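Local coordinates for protein spydx (Streptococcus pyogenes, PDB 2J43) that binds host lung glycogen through a tandem pair of family 41 carbohydrate-binding modules, as part of a cell-wall-anchored pullulanase that probably hydrolyses alpha-1,6-glucosidic linkages, at residues A129-K134 with L173-S178; L114-H119 with T200-K205; K134-P139 with N168-L173. One frame throughout, in Å; residues are numbered along the deposited sequence.

Contact 1 (A129-K134 with L173-S178); sequences AVWTFK and LILDKS
Two neighbouring antiparallel strands of the second family 41 module meet here, A129-K134 beside L173-D176. A129 pairs with L175, and W131 with L173, as hydrogen-bonded pairs. L175 N donates to A129 O at 2.8 Å, and A129 N returns a bond to L175 O at 3.0 Å. W131 and L173 exchange two bonds in the same way, W131 N to L173 O and L173 N to W131 O. V130 and I174 form the non-hydrogen-bonded pair between them. Their branches cross obliquely, with V130 CG2 4.1 Å from I174 CD1. This side of the sheet faces the interior, where V130 also meets I116 and I174 meets Y118.

On the other side lie A129, W131, L173 and L175. L175 CG stands anti to its carbonyl carbon (chi1 -50°), and L175 CD1 comes 4.0 Å from W131 CB. The indole extends beyond this pair and meets W143 edge-to-face. Past the strand end, the aliphatic part of K177 lies by the small A129, K177 CD to A129 CB 4.1 Å. D176 OD1 accepts from S178 N in an Asx turn. The strands are thus held by backbone bonds, with apolar side chains covering both faces.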
loop_
_atom_site.group_PDB
_atom_site.type_symbol
_atom_site.label_atom_id
_atom_site.label_comp_id
_atom_site.label_asym_id
_atom_site.label_seq_id
_atom_site.Cartn_x
_atom_site.Cartn_y
_atom_site.Cartn_z
ATOM N N ALA A 129 13.327 15.872 -8.635
ATOM C CA ALA A 129 11.987 16.461 -8.693
ATOM C C ALA A 129 11.117 15.619 -9.584
ATOM O O ALA A 129 11.628 14.839 -10.390
ATOM C CB ALA A 129 12.045 17.869 -9.267
ATOM N N VAL A 130 9.827 15.844 -9.500
ATOM C CA VAL A 130 8.848 15.111 -10.312
ATOM C C VAL A 130 8.189 16.099 -11.268
ATOM O O VAL A 130 7.591 17.071 -10.843
ATOM C CB VAL A 130 7.753 14.434 -9.460
ATOM C CG1 VAL A 130 6.898 13.524 -10.408
ATOM C CG2 VAL A 130 8.384 13.647 -8.329
ATOM N N TRP A 131 8.296 15.822 -12.567
ATOM C CA TRP A 131 7.580 16.539 -13.609
ATOM C C TRP A 131 6.226 15.834 -13.816
ATOM O O TRP A 131 6.199 14.634 -13.904
ATOM C CB TRP A 131 8.377 16.469 -14.903
ATOM C CG TRP A 131 7.838 17.341 -15.969
ATOM C CD1 TRP A 131 7.113 16.947 -17.074
ATOM C CD2 TRP A 131 7.978 18.773 -16.084
ATOM N NE1 TRP A 131 6.782 18.037 -17.852
ATOM C CE2 TRP A 131 7.290 19.171 -17.264
ATOM C CE3 TRP A 131 8.575 19.765 -15.301
ATOM C CZ2 TRP A 131 7.198 20.505 -17.654
ATOM C CZ3 TRP A 131 8.475 21.088 -15.707
ATOM C CH2 TRP A 131 7.791 21.440 -16.854
ATOM N N THR A 132 5.136 16.586 -13.828
ATOM C CA THR A 132 3.786 16.021 -13.952
ATOM C C THR A 132 3.004 16.656 -15.095
ATOM O O THR A 132 3.142 17.854 -15.391
ATOM C CB THR A 132 2.961 16.229 -12.644
ATOM O OG1 THR A 132 2.801 17.631 -12.400
ATOM C CG2 THR A 132 3.725 15.714 -11.423
ATOM N N PHE A 133 2.168 15.830 -15.713
ATOM C CA PHE A 133 1.339 16.257 -16.837
ATOM C C PHE A 133 0.183 15.282 -17.038
ATOM O O PHE A 133 0.012 14.300 -16.284
ATOM C CB PHE A 133 2.190 16.408 -18.122
ATOM C CG PHE A 133 2.932 15.163 -18.563
ATOM C CD1 PHE A 133 2.494 14.436 -19.668
ATOM C CD2 PHE A 133 4.104 14.744 -17.934
ATOM C CE1 PHE A 133 3.186 13.345 -20.129
ATOM C CE2 PHE A 133 4.791 13.647 -18.398
ATOM C CZ PHE A 133 4.336 12.953 -19.511
ATOM N N LYS A 134 -0.602 15.552 -18.061
ATOM C CA LYS A 134 -1.891 14.915 -18.261
ATOM C C LYS A 134 -2.845 15.327 -17.154
ATOM O O LYS A 134 -2.901 16.494 -16.819
ATOM C CB LYS A 134 -1.778 13.410 -18.555
ATOM C CG LYS A 134 -0.728 13.100 -19.587
ATOM C CD LYS A 134 -0.690 11.627 -19.972
ATOM C CE LYS A 134 -1.576 11.363 -21.174
ATOM N NZ LYS A 134 -1.014 10.281 -22.051
ATOM N N LEU A 173 7.651 12.215 -14.767
ATOM C CA LEU A 173 9.019 11.827 -14.983
ATOM C C LEU A 173 9.828 12.216 -13.787
ATOM O O LEU A 173 9.557 13.226 -13.181
ATOM C CB LEU A 173 9.584 12.490 -16.244
ATOM C CG LEU A 173 10.828 11.840 -16.825
ATOM C CD1 LEU A 173 10.722 10.365 -17.209
ATOM C CD2 LEU A 173 11.369 12.636 -18.057
ATOM N N ILE A 174 10.796 11.408 -13.421
ATOM C CA ILE A 174 11.689 11.799 -12.311
ATOM C C ILE A 174 12.900 12.517 -12.901
ATOM O O ILE A 174 13.590 11.969 -13.797
ATOM C CB ILE A 174 12.167 10.602 -11.496
ATOM C CG1 ILE A 174 11.015 9.703 -11.057
ATOM C CG2 ILE A 174 12.973 11.065 -10.260
ATOM C CD1 ILE A 174 9.948 10.409 -10.215
ATOM N N LEU A 175 13.186 13.704 -12.379
ATOM C CA LEU A 175 14.283 14.555 -12.852
ATOM C C LEU A 175 15.385 14.703 -11.841
ATOM O O LEU A 175 15.147 14.649 -10.622
ATOM C CB LEU A 175 13.752 15.954 -13.157
ATOM C CG LEU A 175 12.515 16.061 -14.046
ATOM C CD1 LEU A 175 12.204 17.547 -14.349
ATOM C CD2 LEU A 175 12.722 15.235 -15.304
ATOM N N ASP A 176 16.602 14.871 -12.342
ATOM C CA ASP A 176 17.715 15.243 -11.508
ATOM C C ASP A 176 18.181 16.639 -11.895
ATOM O O ASP A 176 18.837 16.828 -12.896
ATOM C CB ASP A 176 18.820 14.196 -11.654
ATOM C CG ASP A 176 20.001 14.472 -10.766
ATOM O OD1 ASP A 176 20.069 15.583 -10.182
ATOM O OD2 ASP A 176 20.923 13.614 -10.634
ATOM N N LYS A 177 17.802 17.620 -11.095
ATOM C CA LYS A 177 18.082 19.036 -11.406
ATOM C C LYS A 177 19.560 19.422 -11.256
ATOM O O LYS A 177 19.916 20.536 -11.637
ATOM C CB LYS A 177 17.265 19.926 -10.523
ATOM C CG LYS A 177 15.753 19.704 -10.635
ATOM C CD LYS A 177 14.926 20.753 -9.930
ATOM C CE LYS A 177 15.278 20.891 -8.452
ATOM N NZ LYS A 177 14.477 21.933 -7.736
ATOM N N SER A 178 20.386 18.536 -10.714
ATOM C CA SER A 178 21.815 18.782 -10.611
ATOM C C SER A 178 22.491 18.617 -11.974
ATOM O O SER A 178 23.620 19.101 -12.209
ATOM C CB SER A 178 22.432 17.853 -9.577
ATOM O OG SER A 178 22.605 16.553 -10.083
#

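Contact 2 (L114-H119 with T200-K205); sequences LRINYH and TQVFVK
A chi1 of -64° sets N117 CG anti to the carbonyl carbon and brings the amide close to strand 201-205. F203 has nearly the same first torsion, -55°, and its ring comes under that amide, with N117 ND2 over one face, 3.4 Å from F203 CE1. The same ND2 donates to V202 O at 3.0 Å. V202 O also accepts from N117 N, and the two donors reach it from opposite faces of the carbonyl plane. One residue therefore grips this oxygen with both backbone and side chain.

R115 and Q201 run side by side in the same direction. R115 carries its charge onward to a salt bridge with D160 and a cation-pi contact with Y158.

The opposite face is apolar. L114 CD2 meets V202 CG2 at 3.9 Å, the two side chains crossing at about a right angle. I116 CG1 lies alongside, 4.0 Å from the same V202 CG2. V204 CG2 touches the edge of the Y118 ring in its plane, 3.7 Å from Y118 CD1. The Y118 hydroxyl bonds to D206 O.

Backbone bonds run in parallel register. V202 N to R115 O and V204 N to N117 O, both 2.9 Å, alternate with bonds from R115 N, N117 N and H119 N. This parallel pair at the edge of an otherwise antiparallel sheet joins the first and last strands of the second module's beta-sandwich.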
loop_
_atom_site.group_PDB
_atom_site.type_symbol
_atom_site.label_atom_id
_atom_site.label_comp_id
_atom_site.label_asym_id
_atom_site.label_seq_id
_atom_site.Cartn_x
_atom_site.Cartn_y
_atom_site.Cartn_z
ATOM N N LEU A 114 -2.791 11.427 -6.077
ATOM C CA LEU A 114 -1.974 10.254 -6.326
ATOM C C LEU A 114 -0.648 10.543 -5.613
ATOM O O LEU A 114 -0.038 11.578 -5.841
ATOM C CB LEU A 114 -1.725 10.033 -7.821
ATOM C CG LEU A 114 -0.962 8.746 -8.160
ATOM C CD1 LEU A 114 -1.755 7.499 -7.783
ATOM C CD2 LEU A 114 -0.458 8.613 -9.627
ATOM N N ARG A 115 -0.200 9.661 -4.714
ATOM C CA ARG A 115 1.189 9.712 -4.233
ATOM C C ARG A 115 2.130 8.973 -5.178
ATOM O O ARG A 115 1.918 7.791 -5.495
ATOM C CB ARG A 115 1.327 9.075 -2.846
ATOM C CG ARG A 115 2.738 9.131 -2.301
ATOM C CD ARG A 115 2.881 8.872 -0.813
ATOM N NE ARG A 115 2.185 9.848 -0.003
ATOM C CZ ARG A 115 2.152 9.819 1.336
ATOM N NH1 ARG A 115 2.739 8.836 2.007
ATOM N NH2 ARG A 115 1.522 10.789 2.001
ATOM N N ILE A 116 3.192 9.668 -5.600
ATOM C CA ILE A 116 4.266 9.077 -6.363
ATOM C C ILE A 116 5.428 8.855 -5.426
ATOM O O ILE A 116 6.007 9.795 -4.911
ATOM C CB ILE A 116 4.661 10.000 -7.519
ATOM C CG1 ILE A 116 3.471 10.156 -8.473
ATOM C CG2 ILE A 116 5.947 9.458 -8.184
ATOM C CD1 ILE A 116 3.657 11.211 -9.595
ATOM N N ASN A 117 5.768 7.597 -5.196
ATOM C CA ASN A 117 6.891 7.203 -4.376
ATOM C C ASN A 117 8.073 6.869 -5.281
ATOM O O ASN A 117 7.896 6.169 -6.306
ATOM C CB ASN A 117 6.542 5.925 -3.581
ATOM C CG ASN A 117 5.435 6.113 -2.608
ATOM O OD1 ASN A 117 5.678 6.600 -1.490
ATOM N ND2 ASN A 117 4.174 5.783 -3.010
ATOM N N TYR A 118 9.263 7.365 -4.947
ATOM C CA TYR A 118 10.434 7.109 -5.770
ATOM C C TYR A 118 11.546 6.654 -4.865
ATOM O O TYR A 118 11.872 7.381 -3.963
ATOM C CB TYR A 118 10.932 8.390 -6.505
ATOM C CG TYR A 118 12.202 8.101 -7.273
ATOM C CD1 TYR A 118 12.152 7.333 -8.439
ATOM C CD2 TYR A 118 13.454 8.570 -6.844
ATOM C CE1 TYR A 118 13.308 7.006 -9.138
ATOM C CE2 TYR A 118 14.620 8.273 -7.559
ATOM C CZ TYR A 118 14.537 7.480 -8.696
ATOM O OH TYR A 118 15.687 7.177 -9.407
ATOM N N HIS A 119 12.112 5.478 -5.136
ATOM C CA HIS A 119 13.200 4.888 -4.372
ATOM C C HIS A 119 14.435 4.752 -5.277
ATOM O O HIS A 119 14.297 4.413 -6.462
ATOM C CB HIS A 119 12.773 3.513 -3.814
ATOM C CG HIS A 119 13.706 2.966 -2.766
ATOM N ND1 HIS A 119 14.818 2.222 -3.071
ATOM C CD2 HIS A 119 13.650 3.024 -1.413
ATOM C CE1 HIS A 119 15.452 1.903 -1.953
ATOM N NE2 HIS A 119 14.754 2.356 -0.933
ATOM N N THR A 200 -4.181 4.891 -5.013
ATOM C CA THR A 200 -3.804 6.222 -4.589
ATOM C C THR A 200 -2.343 6.316 -4.208
ATOM O O THR A 200 -1.884 7.427 -3.936
ATOM C CB THR A 200 -4.546 6.552 -3.243
ATOM O OG1 THR A 200 -4.272 5.523 -2.253
ATOM C CG2 THR A 200 -6.079 6.563 -3.388
ATOM N N GLN A 201 -1.567 5.250 -4.309
ATOM C CA GLN A 201 -0.130 5.308 -4.544
ATOM C C GLN A 201 0.418 4.500 -5.681
ATOM O O GLN A 201 -0.130 3.446 -6.031
ATOM C CB GLN A 201 0.531 4.788 -3.230
ATOM C CG GLN A 201 0.045 5.486 -1.942
ATOM C CD GLN A 201 0.926 5.270 -0.716
ATOM O OE1 GLN A 201 0.414 5.011 0.432
ATOM N NE2 GLN A 201 2.207 5.392 -0.903
ATOM N N VAL A 202 1.499 5.011 -6.267
ATOM C CA VAL A 202 2.340 4.311 -7.190
ATOM C C VAL A 202 3.790 4.363 -6.771
ATOM O O VAL A 202 4.210 5.150 -5.895
ATOM C CB VAL A 202 2.142 4.790 -8.646
ATOM C CG1 VAL A 202 0.686 4.592 -9.101
ATOM C CG2 VAL A 202 2.577 6.222 -8.814
ATOM N N PHE A 203 4.591 3.503 -7.391
ATOM C CA PHE A 203 5.925 3.234 -6.942
ATOM C C PHE A 203 6.822 3.118 -8.142
ATOM O O PHE A 203 6.547 2.342 -9.067
ATOM C CB PHE A 203 5.966 1.936 -6.121
ATOM C CG PHE A 203 4.997 1.955 -4.990
ATOM C CD1 PHE A 203 5.399 2.296 -3.733
ATOM C CD2 PHE A 203 3.661 1.708 -5.209
ATOM C CE1 PHE A 203 4.441 2.408 -2.695
ATOM C CE2 PHE A 203 2.730 1.787 -4.190
ATOM C CZ PHE A 203 3.135 2.145 -2.930
ATOM N N VAL A 204 7.857 3.951 -8.169
ATOM C CA VAL A 204 8.920 3.891 -9.184
ATOM C C VAL A 204 10.271 3.863 -8.529
ATOM O O VAL A 204 10.421 4.216 -7.351
ATOM C CB VAL A 204 8.845 5.061 -10.232
ATOM C CG1 VAL A 204 7.658 4.853 -11.200
ATOM C CG2 VAL A 204 8.780 6.364 -9.558
ATOM N N LYS A 205 11.276 3.337 -9.234
ATOM C CA LYS A 205 12.586 3.202 -8.656
ATOM C C LYS A 205 13.737 3.356 -9.663
ATOM O O LYS A 205 13.547 3.051 -10.838
ATOM C CB LYS A 205 12.738 1.808 -8.010
ATOM C CG LYS A 205 12.456 0.626 -8.924
ATOM C CD LYS A 205 12.739 -0.706 -8.156
ATOM C CE LYS A 205 12.439 -1.926 -8.971
ATOM N NZ LYS A 205 13.375 -2.145 -10.141
#

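Contact 3 (K134-P139 with N168-L173); sequences KDVKTP and NEIGFL
Charged groups meet at the outer side of the contact. K134 and E169 lie side by side and point the same way. K134 NZ makes a salt bridge to E169 OE2 at 2.8 Å, from above the carboxylate plane. The K134 chain bends at chi3 (92°) and again at chi4, and its methylenes pass along the backbone at G171, K134 CD 3.9 Å from G171 N.

Hydrogen bonds to the backbone centre on D135. Its OD2 accepts from E169 N at 2.9 Å and from N168 N at 3.1 Å. The N168 bond arrives on the anti side, and the E169 bond from above the carboxylate plane. The two donors come from opposite faces of that plane. A water also donates to OD2 and is weakly linked to N168 ND2. D135 N in turn donates to E169 O at 2.9 Å. D135 thus both gives to and takes from the chain at E169.

Apolar contact occupies the inner side. V136 CG1 is anti to the carbonyl carbon (chi1 -58°) and meets I170 CD1 and CG1. The side chains cross at about a right angle. Both distances are shorter than usual, but I170 was modelled in two conformers, so this tightness is doubtful. V136 also touches V161, and I170 touches L114 and F193.

One carboxylate oxygen thus takes two backbone N-H groups and a water, which joins the loop after strand 128-134 to the residues just before strand 170-176. These donors would probably stabilise the negative charge of D135.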
loop_
_atom_site.group_PDB
_atom_site.type_symbol
_atom_site.label_atom_id
_atom_site.label_comp_id
_atom_site.label_asym_id
_atom_site.label_seq_id
_atom_site.Cartn_x
_atom_site.Cartn_y
_atom_site.Cartn_z
ATOM N N LYS A 134 -0.602 15.552 -18.061
ATOM C CA LYS A 134 -1.891 14.915 -18.261
ATOM C C LYS A 134 -2.845 15.327 -17.154
ATOM O O LYS A 134 -2.901 16.494 -16.819
ATOM C CB LYS A 134 -1.778 13.410 -18.555
ATOM C CG LYS A 134 -0.728 13.100 -19.587
ATOM C CD LYS A 134 -0.690 11.627 -19.972
ATOM C CE LYS A 134 -1.576 11.363 -21.174
ATOM N NZ LYS A 134 -1.014 10.281 -22.051
ATOM N N ASP A 135 -3.596 14.411 -16.553
ATOM C CA ASP A 135 -4.749 14.818 -15.750
ATOM C C ASP A 135 -4.437 15.159 -14.284
ATOM O O ASP A 135 -5.173 14.839 -13.373
ATOM C CB ASP A 135 -5.886 13.768 -15.818
ATOM C CG ASP A 135 -6.233 13.324 -17.246
ATOM O OD1 ASP A 135 -5.963 14.081 -18.210
ATOM O OD2 ASP A 135 -6.736 12.182 -17.486
ATOM N N VAL A 136 -3.368 15.899 -14.062
ATOM C CA VAL A 136 -3.102 16.481 -12.768
ATOM C C VAL A 136 -3.730 17.872 -12.694
ATOM O O VAL A 136 -3.913 18.524 -13.721
ATOM C CB VAL A 136 -1.549 16.550 -12.487
ATOM C CG1 VAL A 136 -0.972 15.176 -12.562
ATOM C CG2 VAL A 136 -0.827 17.409 -13.490
ATOM N N LYS A 137 -4.024 18.319 -11.485
ATOM C CA LYS A 137 -4.636 19.640 -11.251
ATOM C C LYS A 137 -3.802 20.777 -11.826
ATOM O O LYS A 137 -4.300 21.665 -12.530
ATOM C CB LYS A 137 -4.792 19.867 -9.742
ATOM C CG LYS A 137 -5.800 20.955 -9.341
ATOM C CD LYS A 137 -6.283 20.783 -7.877
ATOM C CE LYS A 137 -7.593 21.533 -7.613
ATOM N NZ LYS A 137 -7.546 22.936 -8.159
ATOM N N THR A 138 -2.515 20.758 -11.514
ATOM C CA THR A 138 -1.611 21.788 -11.978
ATOM C C THR A 138 -0.256 21.215 -12.445
ATOM O O THR A 138 0.655 20.889 -11.640
ATOM C CB THR A 138 -1.648 23.044 -10.985
ATOM O OG1 THR A 138 -0.365 23.637 -10.764
ATOM C CG2 THR A 138 -2.248 22.732 -9.647
ATOM N N PRO A 139 -0.155 21.006 -13.760
ATOM C CA PRO A 139 1.085 20.509 -14.340
ATOM C C PRO A 139 2.257 21.351 -13.919
ATOM O O PRO A 139 2.152 22.578 -13.771
ATOM C CB PRO A 139 0.852 20.633 -15.863
ATOM C CG PRO A 139 -0.588 20.497 -16.022
ATOM C CD PRO A 139 -1.184 21.203 -14.812
ATOM N N ASN A 168 -8.372 10.478 -15.528
ATOM C CA ASN A 168 -8.181 9.107 -16.026
ATOM C C ASN A 168 -6.738 8.665 -16.155
ATOM O O ASN A 168 -6.459 7.489 -15.968
ATOM C CB ASN A 168 -8.774 8.950 -17.425
ATOM C CG ASN A 168 -10.258 9.178 -17.458
ATOM O OD1 ASN A 168 -11.002 8.597 -16.666
ATOM N ND2 ASN A 168 -10.697 10.030 -18.373
ATOM N N GLU A 169 -5.836 9.585 -16.536
ATOM C CA GLU A 169 -4.452 9.241 -16.857
ATOM C C GLU A 169 -3.483 10.344 -16.386
ATOM O O GLU A 169 -3.815 11.524 -16.480
ATOM C CB GLU A 169 -4.329 9.030 -18.365
ATOM C CG GLU A 169 -3.121 8.227 -18.775
ATOM C CD GLU A 169 -3.188 7.757 -20.227
ATOM O OE1 GLU A 169 -4.226 7.188 -20.624
ATOM O OE2 GLU A 169 -2.183 7.956 -20.959
ATOM N N ILE A 170 -2.365 9.945 -15.786
ATOM C CA ILE A 170 -1.313 10.889 -15.386
ATOM C C ILE A 170 -0.030 10.461 -16.054
ATOM O O ILE A 170 0.198 9.290 -16.282
ATOM C CB ILE A 170 -1.134 10.944 -13.821
ATOM C CG1 ILE A 170 -0.071 11.960 -13.383
ATOM C CG2 ILE A 170 -0.702 9.599 -13.259
ATOM C CD1 ILE A 170 0.060 12.063 -11.847
ATOM N N GLY A 171 0.800 11.448 -16.380
ATOM C CA GLY A 171 2.138 11.204 -16.836
ATOM C C GLY A 171 3.061 11.940 -15.881
ATOM O O GLY A 171 2.714 12.977 -15.300
ATOM N N PHE A 172 4.228 11.375 -15.726
ATOM C CA PHE A 172 5.252 12.007 -14.922
ATOM C C PHE A 172 6.644 11.503 -15.278
ATOM O O PHE A 172 6.848 10.529 -16.006
ATOM C CB PHE A 172 4.942 11.827 -13.418
ATOM C CG PHE A 172 4.971 10.413 -12.927
ATOM C CD1 PHE A 172 6.133 9.844 -12.367
ATOM C CD2 PHE A 172 3.852 9.625 -13.010
ATOM C CE1 PHE A 172 6.117 8.536 -11.907
ATOM C CE2 PHE A 172 3.865 8.316 -12.504
ATOM C CZ PHE A 172 4.999 7.807 -11.973
ATOM N N LEU A 173 7.651 12.215 -14.767
ATOM C CA LEU A 173 9.019 11.827 -14.983
ATOM C C LEU A 173 9.828 12.216 -13.787
ATOM O O LEU A 173 9.557 13.226 -13.181
ATOM C CB LEU A 173 9.584 12.490 -16.244
ATOM C CG LEU A 173 10.828 11.840 -16.825
ATOM C CD1 LEU A 173 10.722 10.365 -17.209
ATOM C CD2 LEU A 173 11.369 12.636 -18.057
HETATM O O HOH W 1 -8.403 12.146 -19.655
#

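In the fold
All three contacts lie in the second of the two modules and reach one mixed sheet. Contact 3 takes over where the pair of contact 1 ends: strand 128-134 stops at K134 and the chain goes on as a loop. The two share K134 and L173, with centres about 12 Å apart. Between them F133 N lies 2.9 Å from G171 O, a probable hydrogen bond. Contact 2 is about 13 Å, centre to centre, from each of the others and meets them through the interior. I174 CD1 comes 4.3 Å from V204 CG2, and I116 CD1 3.7 Å from F172 CG. V204 CG1 lies 4.0 Å from F172 CZ. Along the chain, contact 3 is nested within contact 1, and contact 1 within contact 2.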